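Local coordinates for protein benzoylformate decarboxylase (Mycobacterium smegmatis, PDB 4Q9D) that belongs to the thiamine pyrophosphate-dependent enzymes, a family of three-domain proteins, and holds a magnesium ion in its C-terminal cofactor-binding domain, at residues S52-A57 with T93-T98; D58-A63 with D419-V424; A373-S378 with P410-I415. All blocks are in the same frame, centred on the assembly; numbering follows the deposited sequence.

Overall arrangement
Three contacts around two helices show how chemistry follows place in a fold. Contacts 1 and 3 are buried core, each setting a helix against a parallel sheet mainly through aliphatic branches, with no hydrogen bond across: 50-64 on strand 95-101 in the first, 408-421 on strand 373-377 in the third. Contact 2 is partly buried and joins those same two helices, so that the N-terminal and C-terminal cofactor-binding domains meet there. Near the surface its chemistry becomes mixed, an aromatic ring and alanines lying beside an arginine-aspartate pair. Centres are 12 to 14 Å apart, and all three touch: Thr-93 is hydrogen-bonded to Asp-58, Met-56 packs on Gly-414, and Ala-63 on Ile-415.

Contact 1: residues S52-A57 with T93-T98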
ATOM      1  N   SER B  52      -0.010   9.364  23.395  1.00 20.09           N
ATOM      2  CA  SER B  52      -0.412   8.996  24.751  1.00 19.28           C
ATOM      3  C   SER B  52      -1.768   8.287  24.768  1.00 20.10           C
ATOM      4  O   SER B  52      -1.937   7.305  25.464  1.00 20.02           O
ATOM      5  CB  SER B  52      -0.498  10.243  25.637  1.00 18.85           C
ATOM      6  OG  SER B  52       0.781  10.556  26.151  1.00 24.38           O
ATOM      7  N   ALA B  53      -2.737   8.795  24.009  1.00 18.53           N
ATOM      8  CA  ALA B  53      -4.047   8.163  23.971  1.00 20.92           C
ATOM      9  C   ALA B  53      -3.940   6.687  23.579  1.00 20.90           C
ATOM     10  O   ALA B  53      -4.539   5.817  24.193  1.00 20.62           O
ATOM     11  CB  ALA B  53      -4.960   8.909  22.979  1.00 16.55           C
ATOM     12  N   LEU B  54      -3.194   6.396  22.522  1.00 18.20           N
ATOM     13  CA  LEU B  54      -3.190   5.032  22.037  1.00 18.85           C
ATOM     14  C   LEU B  54      -2.372   4.110  22.972  1.00 18.66           C
ATOM     15  O   LEU B  54      -2.794   2.991  23.247  1.00 21.03           O
ATOM     16  CB  LEU B  54      -2.699   4.988  20.585  1.00 14.05           C
ATOM     17  CG  LEU B  54      -2.937   3.691  19.799  1.00 21.61           C
ATOM     18  CD1 LEU B  54      -2.879   3.985  18.309  1.00 17.15           C
ATOM     19  CD2 LEU B  54      -1.828   2.641  20.177  1.00 13.60           C
ATOM     20  N   ALA B  55      -1.238   4.594  23.494  1.00 17.85           N
ATOM     21  CA  ALA B  55      -0.419   3.796  24.422  1.00 17.06           C
ATOM     22  C   ALA B  55      -1.170   3.580  25.734  1.00 19.86           C
ATOM     23  O   ALA B  55      -1.043   2.543  26.355  1.00 19.92           O
ATOM     24  CB  ALA B  55       0.956   4.480  24.680  1.00 15.10           C
ATOM     25  N   MET B  56      -1.977   4.563  26.135  1.00 17.06           N
ATOM     26  CA  MET B  56      -2.818   4.441  27.325  1.00 20.97           C
ATOM     27  C   MET B  56      -3.852   3.332  27.103  1.00 22.96           C
ATOM     28  O   MET B  56      -4.085   2.498  27.981  1.00 21.21           O
ATOM     29  CB  MET B  56      -3.528   5.776  27.591  1.00 20.69           C
ATOM     30  CG  MET B  56      -4.000   6.003  29.007  1.00 20.50           C
ATOM     31  SD  MET B  56      -4.711   7.664  29.170  1.00 24.96           S
ATOM     32  CE  MET B  56      -3.232   8.649  28.863  1.00 19.63           C
ATOM     33  N   ALA B  57      -4.459   3.311  25.917  1.00 19.62           N
ATOM     34  CA  ALA B  57      -5.452   2.290  25.599  1.00 19.78           C
ATOM     35  C   ALA B  57      -4.782   0.945  25.610  1.00 17.62           C
ATOM     36  O   ALA B  57      -5.371  -0.038  26.062  1.00 23.71           O
ATOM     37  CB  ALA B  57      -6.099   2.550  24.211  1.00 14.11           C
ATOM     38  N   THR B  93      -1.898  -6.374  21.015  1.00 22.70           N
ATOM     39  CA  THR B  93      -2.962  -5.812  21.827  1.00 20.14           C
ATOM     40  C   THR B  93      -4.215  -5.563  20.973  1.00 25.15           C
ATOM     41  O   THR B  93      -4.122  -4.922  19.927  1.00 19.46           O
ATOM     42  CB  THR B  93      -2.513  -4.487  22.438  1.00 24.45           C
ATOM     43  OG1 THR B  93      -1.282  -4.695  23.149  1.00 19.75           O
ATOM     44  CG2 THR B  93      -3.594  -3.936  23.408  1.00 17.70           C
ATOM     45  N   PRO B  94      -5.386  -6.082  21.408  1.00 21.41           N
ATOM     46  CA  PRO B  94      -6.622  -5.872  20.632  1.00 17.29           C
ATOM     47  C   PRO B  94      -7.180  -4.460  20.780  1.00 26.25           C
ATOM     48  O   PRO B  94      -8.042  -4.235  21.609  1.00 29.07           O
ATOM     49  CB  PRO B  94      -7.607  -6.913  21.218  1.00 18.47           C
ATOM     50  CG  PRO B  94      -7.174  -7.065  22.657  1.00 21.78           C
ATOM     51  CD  PRO B  94      -5.615  -6.895  22.618  1.00 21.54           C
ATOM     52  N   LEU B  95      -6.687  -3.516  19.986  1.00 22.99           N
ATOM     53  CA  LEU B  95      -7.211  -2.164  20.036  1.00 17.56           C
ATOM     54  C   LEU B  95      -8.048  -1.889  18.804  1.00 23.35           C
ATOM     55  O   LEU B  95      -7.631  -2.212  17.692  1.00 18.90           O
ATOM     56  CB  LEU B  95      -6.086  -1.131  20.105  1.00 17.33           C
ATOM     57  CG  LEU B  95      -5.177  -1.223  21.343  1.00 24.85           C
ATOM     58  CD1 LEU B  95      -4.133  -0.137  21.308  1.00 17.53           C
ATOM     59  CD2 LEU B  95      -6.018  -1.096  22.624  1.00 18.71           C
ATOM     60  N   ILE B  96      -9.199  -1.257  18.995  1.00 20.01           N
ATOM     61  CA  ILE B  96      -9.976  -0.759  17.858  1.00 18.02           C
ATOM     62  C   ILE B  96      -9.703   0.733  17.723  1.00 18.99           C
ATOM     63  O   ILE B  96     -10.136   1.550  18.550  1.00 20.53           O
ATOM     64  CB  ILE B  96     -11.471  -1.047  18.045  1.00 18.78           C
ATOM     65  CG1 ILE B  96     -11.663  -2.565  18.158  1.00 22.63           C
ATOM     66  CG2 ILE B  96     -12.312  -0.430  16.888  1.00 21.28           C
ATOM     67  CD1 ILE B  96     -13.056  -2.949  18.534  1.00 31.26           C
ATOM     68  N   ILE B  97      -8.937   1.084  16.696  1.00 19.51           N
ATOM     69  CA  ILE B  97      -8.557   2.473  16.500  1.00 18.94           C
ATOM     70  C   ILE B  97      -9.547   3.082  15.495  1.00 23.60           C
ATOM     71  O   ILE B  97      -9.713   2.557  14.396  1.00 22.68           O
ATOM     72  CB  ILE B  97      -7.111   2.614  15.932  1.00 23.79           C
ATOM     73  CG1 ILE B  97      -6.104   1.659  16.622  1.00 21.31           C
ATOM     74  CG2 ILE B  97      -6.664   4.085  15.989  1.00 17.09           C
ATOM     75  CD1 ILE B  97      -5.834   2.039  18.047  1.00 21.29           C
ATOM     76  N   THR B  98     -10.210   4.170  15.867  1.00 19.96           N
ATOM     77  CA  THR B  98     -11.102   4.869  14.934  1.00 19.81           C
ATOM     78  C   THR B  98     -10.634   6.283  14.785  1.00 22.94           C
ATOM     79  O   THR B  98     -10.005   6.844  15.696  1.00 19.41           O
ATOM     80  CB  THR B  98     -12.580   4.879  15.400  1.00 22.83           C
ATOM     81  OG1 THR B  98     -12.721   5.688  16.568  1.00 23.76           O
ATOM     82  CG2 THR B  98     -13.034   3.454  15.699  1.00 20.44           C
TER
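Leu-54 and Ile-97 make the tight end of this contact, a compact example of a helix laid on a sheet. Leu-54 has CG anti to its backbone N (chi1 -166°), which carries both methyl branches from the flank of the helix to the strand. There CD1 meets Ile-97 CD1 at 3.5 Å, and the two side chains cross at about a right angle. The bend at the second torsion of Ile-97 (chi2 -69°) turns its CD1 away from an extended course toward the leucine, whose CG also lies 3.8 Å from that methyl.

The other branch, Leu-54 CD2, reaches Leu-95 CD1 at 3.8 Å. Leu-95 thus spans about one turn of the helix: one methyl serves Leu-54, while CD2 leans on Ala-57, 3.7 Å from its O and 4.0 Å from its CB. This second end is looser, because a short alanine and a backbone carbonyl stand where the first end has two branched side chains in contact. It is not a solvent side, for all four touching residues are buried. Ala-88 of helix 82-90 packs on both Leu-54 and Leu-95, and Val-70 of strand 68-72 on both Ala-57 and Ile-97. No hydrogen bond crosses the interface; the strand spends its backbone groups on its neighbours 68-72 and 157-162.

Ile-96 and Thr-98 project from the other face of the sheet to helix 138-150, so the strand is covered from both sides. Helix and strand run nearly antiparallel, at 158° with their axes 10.0 Å apart. Helix 50-64 is the crossover of the beta-alpha-beta unit 43-46/50-64/68-72 and packs here on the next strand, as in the three-layer alpha-beta-alpha sandwich of a thiamine pyrophosphate-binding domain.

Contact 2: residues D58-A63 with D419-V424; sequences DGFAQA and DRARGV
Phe-60 sends its ring out from helix 50-64 with CG anti to the backbone N (chi1 -173°), and its outer carbons come to Ala-421, CZ lying 4.1 Å from CB. Arg-422 instead places CG between its backbone N and carbonyl carbon (chi1 67°), then runs extended to NE, which brings the guanidinium beside the last turn of the partner helix, at Ala-63.

NE and NH2 of Arg-422 both converge on one carboxylate oxygen. NE bonds to the anti lone pair of Asp-419 OD1 at 3.1 Å. NH2 completes the salt bridge at that OD1, also at 3.1 Å, but from above the carboxylate plane. The other oxygen, OD2, makes a salt bridge with Arg-426 NE; two guanidinium groups share the one carboxylate, which would probably favour its ionised form.

Ala-63 O lies over one face of the guanidinium, 3.2 Å from Arg-422 NE at too poor an angle for a hydrogen bond, while Val-424 CG2 covers the opposite face. Ala-63 CB packs against the aspartate as well, at 4.2 Å from OD1.

Where helix 408-421 ends, Val-424 N bonds to Asp-419 O at 2.8 Å, and a weak bond joins Gly-423 N to Arg-420 O. With Gly-423 at positive phi as the C-prime residue, this is a Schellman motif, set here where helices of the two cofactor-binding domains meet.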
ATOM      1  N   ASP B  58      -3.549   0.903  25.101  1.00 16.86           N
ATOM      2  CA  ASP B  58      -2.755  -0.332  25.059  1.00 20.79           C
ATOM      3  C   ASP B  58      -2.602  -0.865  26.501  1.00 18.70           C
ATOM      4  O   ASP B  58      -2.940  -2.015  26.799  1.00 22.54           O
ATOM      5  CB  ASP B  58      -1.384  -0.015  24.434  1.00 15.36           C
ATOM      6  CG  ASP B  58      -0.533  -1.244  24.157  1.00 20.16           C
ATOM      7  OD1 ASP B  58      -0.940  -2.398  24.455  1.00 19.88           O
ATOM      8  OD2 ASP B  58       0.576  -1.047  23.582  1.00 20.41           O
ATOM      9  N   GLY B  59      -2.139  -0.018  27.412  1.00 17.62           N
ATOM     10  CA  GLY B  59      -1.994  -0.441  28.804  1.00 18.46           C
ATOM     11  C   GLY B  59      -3.313  -0.868  29.447  1.00 21.11           C
ATOM     12  O   GLY B  59      -3.364  -1.857  30.184  1.00 20.70           O
ATOM     13  N   PHE B  60      -4.386  -0.135  29.141  1.00 21.70           N
ATOM     14  CA  PHE B  60      -5.721  -0.464  29.626  1.00 18.29           C
ATOM     15  C   PHE B  60      -6.152  -1.837  29.168  1.00 18.28           C
ATOM     16  O   PHE B  60      -6.601  -2.673  29.983  1.00 23.08           O
ATOM     17  CB  PHE B  60      -6.742   0.595  29.147  1.00 19.17           C
ATOM     18  CG  PHE B  60      -8.152   0.439  29.749  1.00 24.07           C
ATOM     19  CD1 PHE B  60      -8.454   0.966  31.008  1.00 27.97           C
ATOM     20  CD2 PHE B  60      -9.178  -0.188  29.032  1.00 20.72           C
ATOM     21  CE1 PHE B  60      -9.751   0.862  31.546  1.00 21.85           C
ATOM     22  CE2 PHE B  60     -10.489  -0.289  29.553  1.00 20.72           C
ATOM     23  CZ  PHE B  60     -10.770   0.231  30.808  1.00 24.94           C
ATOM     24  N   ALA B  61      -6.038  -2.077  27.862  1.00 20.89           N
ATOM     25  CA  ALA B  61      -6.400  -3.367  27.283  1.00 19.59           C
ATOM     26  C   ALA B  61      -5.560  -4.514  27.857  1.00 24.58           C
ATOM     27  O   ALA B  61      -6.051  -5.629  28.109  1.00 18.86           O
ATOM     28  CB  ALA B  61      -6.246  -3.307  25.741  1.00 18.29           C
ATOM     29  N   GLN B  62      -4.271  -4.264  28.056  1.00 21.34           N
ATOM     30  CA  GLN B  62      -3.428  -5.337  28.569  1.00 24.99           C
ATOM     31  C   GLN B  62      -3.777  -5.685  30.017  1.00 21.25           C
ATOM     32  O   GLN B  62      -3.803  -6.844  30.371  1.00 25.38           O
ATOM     33  CB  GLN B  62      -1.967  -4.974  28.461  1.00 18.53           C
ATOM     34  CG  GLN B  62      -1.449  -5.038  27.031  1.00 18.73           C
ATOM     35  CD  GLN B  62       0.049  -5.102  26.965  1.00 21.88           C
ATOM     36  OE1 GLN B  62       0.670  -6.032  27.511  1.00 20.08           O
ATOM     37  NE2 GLN B  62       0.658  -4.128  26.265  1.00 17.79           N
ATOM     38  N   ALA B  63      -4.054  -4.665  30.830  1.00 26.09           N
ATOM     39  CA  ALA B  63      -4.392  -4.857  32.245  1.00 26.54           C
ATOM     40  C   ALA B  63      -5.776  -5.485  32.425  1.00 31.16           C
ATOM     41  O   ALA B  63      -5.969  -6.318  33.298  1.00 24.64           O
ATOM     42  CB  ALA B  63      -4.330  -3.542  32.979  1.00 23.28           C
ATOM     43  N   ASP B 419      -6.760  -1.351  36.168  1.00 25.77           N
ATOM     44  CA  ASP B 419      -6.873  -1.948  37.506  1.00 28.25           C
ATOM     45  C   ASP B 419      -8.147  -1.445  38.194  1.00 27.14           C
ATOM     46  O   ASP B 419      -8.889  -2.222  38.776  1.00 29.65           O
ATOM     47  CB  ASP B 419      -5.664  -1.591  38.384  1.00 24.89           C
ATOM     48  CG  ASP B 419      -4.395  -2.267  37.934  1.00 27.91           C
ATOM     49  OD1 ASP B 419      -4.493  -3.244  37.158  1.00 28.40           O
ATOM     50  OD2 ASP B 419      -3.296  -1.831  38.364  1.00 28.42           O
ATOM     51  N   ARG B 420      -8.400  -0.142  38.104  1.00 23.03           N
ATOM     52  CA  ARG B 420      -9.578   0.431  38.743  1.00 31.16           C
ATOM     53  C   ARG B 420     -10.874  -0.106  38.112  1.00 34.86           C
ATOM     54  O   ARG B 420     -11.790  -0.476  38.834  1.00 31.28           O
ATOM     55  CB  ARG B 420      -9.530   1.962  38.730  1.00 26.93           C
ATOM     56  CG  ARG B 420     -10.846   2.622  39.102  1.00 30.54           C
ATOM     57  CD  ARG B 420     -10.739   4.136  39.038  1.00 29.99           C
ATOM     58  NE  ARG B 420      -9.684   4.688  39.908  1.00 28.57           N
ATOM     59  CZ  ARG B 420      -9.306   5.968  39.869  1.00 32.01           C
ATOM     60  NH1 ARG B 420      -9.869   6.792  38.990  1.00 24.70           N
ATOM     61  NH2 ARG B 420      -8.357   6.435  40.678  1.00 24.85           N
ATOM     62  N   ALA B 421     -10.936  -0.192  36.779  1.00 27.62           N
ATOM     63  CA  ALA B 421     -12.105  -0.781  36.118  1.00 32.18           C
ATOM     64  C   ALA B 421     -12.339  -2.256  36.480  1.00 30.61           C
ATOM     65  O   ALA B 421     -13.484  -2.677  36.597  1.00 32.24           O
ATOM     66  CB  ALA B 421     -12.022  -0.622  34.596  1.00 26.04           C
ATOM     67  N   ARG B 422     -11.279  -3.045  36.652  1.00 30.92           N
ATOM     68  CA  ARG B 422     -11.469  -4.484  36.891  1.00 29.63           C
ATOM     69  C   ARG B 422     -11.461  -4.838  38.385  1.00 34.18           C
ATOM     70  O   ARG B 422     -11.444  -6.014  38.746  1.00 32.03           O
ATOM     71  CB  ARG B 422     -10.404  -5.315  36.165  1.00 29.27           C
ATOM     72  CG  ARG B 422      -9.000  -5.117  36.703  1.00 29.64           C
ATOM     73  CD  ARG B 422      -7.902  -5.397  35.663  1.00 31.10           C
ATOM     74  NE  ARG B 422      -6.569  -5.343  36.283  1.00 32.80           N
ATOM     75  CZ  ARG B 422      -5.922  -6.417  36.714  1.00 32.45           C
ATOM     76  NH1 ARG B 422      -6.486  -7.620  36.560  1.00 32.59           N
ATOM     77  NH2 ARG B 422      -4.721  -6.299  37.283  1.00 33.42           N
ATOM     78  N   GLY B 423     -11.438  -3.819  39.241  1.00 28.45           N
ATOM     79  CA  GLY B 423     -11.541  -4.019  40.678  1.00 32.58           C
ATOM     80  C   GLY B 423     -10.274  -4.520  41.352  1.00 32.64           C
ATOM     81  O   GLY B 423     -10.340  -5.138  42.400  1.00 32.18           O
ATOM     82  N   VAL B 424      -9.116  -4.249  40.763  1.00 33.28           N
ATOM     83  CA  VAL B 424      -7.843  -4.605  41.390  1.00 32.91           C
ATOM     84  C   VAL B 424      -7.189  -3.396  42.034  1.00 32.87           C
ATOM     85  O   VAL B 424      -6.953  -2.375  41.391  1.00 34.65           O
ATOM     86  CB  VAL B 424      -6.895  -5.278  40.397  1.00 30.79           C
ATOM     87  CG1 VAL B 424      -5.470  -5.333  40.949  1.00 33.09           C
ATOM     88  CG2 VAL B 424      -7.415  -6.666  40.092  1.00 31.18           C
TER

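Contact 3: residues A373-S378 with P410-I415; sequences AVVMES and PAAVGI
Val-375 packs against Ala-412 and Ile-415 where helix 408-421 packs on the parallel sheet of the C-terminal cofactor-binding domain. The helix links strand 397-399 to strand 428-433, which lie on either side of strand 373-377, so the contact belongs to a beta-alpha-beta crossover.

Taken in order, the helix first offers Pro-410, whose ring turns to Ser-52 and Ala-55 of helix 50-64. Just upstream, the N of Gly-406 and of Gly-408 are hydrogen-bonded by Glu-377 from the end of the strand, tying the helix start to the sheet. Ala-411 gives its O to Ile-415 N. Ala-412 then brings CB to 4.0 Å from Val-375 CG2. Val-413 touches Met-56 of helix 50-64, and Gly-414, without a side chain, probably allows that helix a close approach.

Ile-415 returns to the strand. With CG1 anti to its carbonyl carbon (chi1 -70°), the longer branch brings CD1 to Val-375, and the two side chains lie alongside, pointing opposite ways. Val-375 also touches Val-428 and Ala-430 of the next strand. One methyl carries both contacts with the helix: Val-375 CG2, which meets Ile-415 CD1 at 3.7 Å.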
ATOM      1  N   ALA B 373       2.412  -3.379  40.357  1.00 23.37           N
ATOM      2  CA  ALA B 373       2.826  -3.616  38.970  1.00 24.82           C
ATOM      3  C   ALA B 373       4.042  -2.745  38.682  1.00 21.82           C
ATOM      4  O   ALA B 373       4.150  -1.609  39.159  1.00 22.33           O
ATOM      5  CB  ALA B 373       1.694  -3.289  38.003  1.00 22.00           C
ATOM      6  N   VAL B 374       4.971  -3.274  37.909  1.00 24.15           N
ATOM      7  CA  VAL B 374       6.126  -2.492  37.524  1.00 19.88           C
ATOM      8  C   VAL B 374       6.024  -2.161  36.029  1.00 29.73           C
ATOM      9  O   VAL B 374       5.769  -3.062  35.226  1.00 20.02           O
ATOM     10  CB  VAL B 374       7.448  -3.260  37.815  1.00 21.93           C
ATOM     11  CG1 VAL B 374       8.647  -2.568  37.122  1.00 21.10           C
ATOM     12  CG2 VAL B 374       7.686  -3.347  39.333  1.00 24.46           C
ATOM     13  N   VAL B 375       6.203  -0.882  35.666  1.00 21.25           N
ATOM     14  CA  VAL B 375       6.331  -0.486  34.253  1.00 19.09           C
ATOM     15  C   VAL B 375       7.767  -0.021  34.028  1.00 20.33           C
ATOM     16  O   VAL B 375       8.271   0.798  34.792  1.00 23.02           O
ATOM     17  CB  VAL B 375       5.349   0.651  33.868  1.00 16.44           C
ATOM     18  CG1 VAL B 375       5.603   1.107  32.434  1.00 18.88           C
ATOM     19  CG2 VAL B 375       3.918   0.178  34.018  1.00 16.46           C
ATOM     20  N   MET B 376       8.428  -0.533  32.989  1.00 21.52           N
ATOM     21  CA  MET B 376       9.858  -0.272  32.815  1.00 20.06           C
ATOM     22  C   MET B 376      10.123   0.471  31.518  1.00 24.56           C
ATOM     23  O   MET B 376       9.687   0.038  30.456  1.00 19.71           O
ATOM     24  CB  MET B 376      10.640  -1.602  32.754  1.00 20.29           C
ATOM     25  CG  MET B 376      12.137  -1.416  32.383  1.00 25.63           C
ATOM     26  SD  MET B 376      13.032  -0.541  33.721  1.00 34.09           S
ATOM     27  CE  MET B 376      14.718  -1.094  33.395  1.00 29.92           C
ATOM     28  N   GLU B 377      10.867   1.568  31.614  1.00 21.72           N
ATOM     29  CA  GLU B 377      11.293   2.330  30.448  1.00 24.25           C
ATOM     30  C   GLU B 377      12.597   3.048  30.778  1.00 25.26           C
ATOM     31  O   GLU B 377      12.625   4.271  30.911  1.00 24.53           O
ATOM     32  CB  GLU B 377      10.221   3.339  30.041  1.00 21.18           C
ATOM     33  CG  GLU B 377      10.411   3.922  28.649  1.00 19.81           C
ATOM     34  CD  GLU B 377       9.103   4.336  28.006  1.00 23.58           C
ATOM     35  OE1 GLU B 377       8.839   5.554  27.922  1.00 23.10           O
ATOM     36  OE2 GLU B 377       8.338   3.444  27.583  1.00 25.74           O
ATOM     37  N   SER B 378      13.659   2.278  30.969  1.00 31.53           N
ATOM     38  CA  SER B 378      14.955   2.831  31.341  1.00 27.01           C
ATOM     39  C   SER B 378      16.008   1.826  30.924  1.00 30.83           C
ATOM     40  O   SER B 378      16.419   0.975  31.712  1.00 28.91           O
ATOM     41  CB  SER B 378      15.024   3.081  32.847  1.00 29.89           C
ATOM     42  OG  SER B 378      16.289   3.600  33.221  1.00 34.76           O
ATOM     43  N   PRO B 410       2.412   6.727  29.412  1.00 21.93           N
ATOM     44  CA  PRO B 410       0.957   6.592  29.166  1.00 19.02           C
ATOM     45  C   PRO B 410       0.422   5.182  29.425  1.00 15.81           C
ATOM     46  O   PRO B 410      -0.719   5.047  29.882  1.00 20.83           O
ATOM     47  CB  PRO B 410       0.784   7.005  27.682  1.00 18.61           C
ATOM     48  CG  PRO B 410       2.202   6.860  27.061  1.00 18.66           C
ATOM     49  CD  PRO B 410       3.145   7.231  28.244  1.00 16.23           C
ATOM     50  N   ALA B 411       1.205   4.141  29.124  1.00 20.38           N
ATOM     51  CA  ALA B 411       0.767   2.777  29.442  1.00 16.31           C
ATOM     52  C   ALA B 411       0.512   2.598  30.943  1.00 19.39           C
ATOM     53  O   ALA B 411      -0.439   1.917  31.345  1.00 20.61           O
ATOM     54  CB  ALA B 411       1.802   1.742  28.951  1.00 19.41           C
ATOM     55  N   ALA B 412       1.365   3.194  31.775  1.00 19.04           N
ATOM     56  CA  ALA B 412       1.138   3.142  33.225  1.00 19.81           C
ATOM     57  C   ALA B 412      -0.230   3.739  33.615  1.00 22.13           C
ATOM     58  O   ALA B 412      -0.912   3.221  34.497  1.00 23.77           O
ATOM     59  CB  ALA B 412       2.263   3.864  33.977  1.00 17.47           C
ATOM     60  N   VAL B 413      -0.595   4.855  32.987  1.00 22.64           N
ATOM     61  CA  VAL B 413      -1.872   5.507  33.237  1.00 17.60           C
ATOM     62  C   VAL B 413      -2.995   4.558  32.793  1.00 19.38           C
ATOM     63  O   VAL B 413      -3.972   4.347  33.514  1.00 24.39           O
ATOM     64  CB  VAL B 413      -1.989   6.846  32.456  1.00 21.19           C
ATOM     65  CG1 VAL B 413      -3.366   7.515  32.712  1.00 16.59           C
ATOM     66  CG2 VAL B 413      -0.876   7.800  32.852  1.00 19.52           C
ATOM     67  N   GLY B 414      -2.844   3.972  31.601  1.00 21.06           N
ATOM     68  CA  GLY B 414      -3.792   2.969  31.132  1.00 19.47           C
ATOM     69  C   GLY B 414      -3.921   1.745  32.039  1.00 25.89           C
ATOM     70  O   GLY B 414      -5.019   1.271  32.296  1.00 21.72           O
ATOM     71  N   ILE B 415      -2.789   1.221  32.513  1.00 22.51           N
ATOM     72  CA  ILE B 415      -2.809   0.067  33.409  1.00 25.74           C
ATOM     73  C   ILE B 415      -3.543   0.392  34.711  1.00 23.33           C
ATOM     74  O   ILE B 415      -4.357  -0.394  35.189  1.00 21.47           O
ATOM     75  CB  ILE B 415      -1.364  -0.424  33.719  1.00 24.91           C
ATOM     76  CG1 ILE B 415      -0.747  -1.074  32.464  1.00 19.86           C
ATOM     77  CG2 ILE B 415      -1.376  -1.423  34.887  1.00 20.90           C
ATOM     78  CD1 ILE B 415       0.824  -0.963  32.414  1.00 21.18           C
TER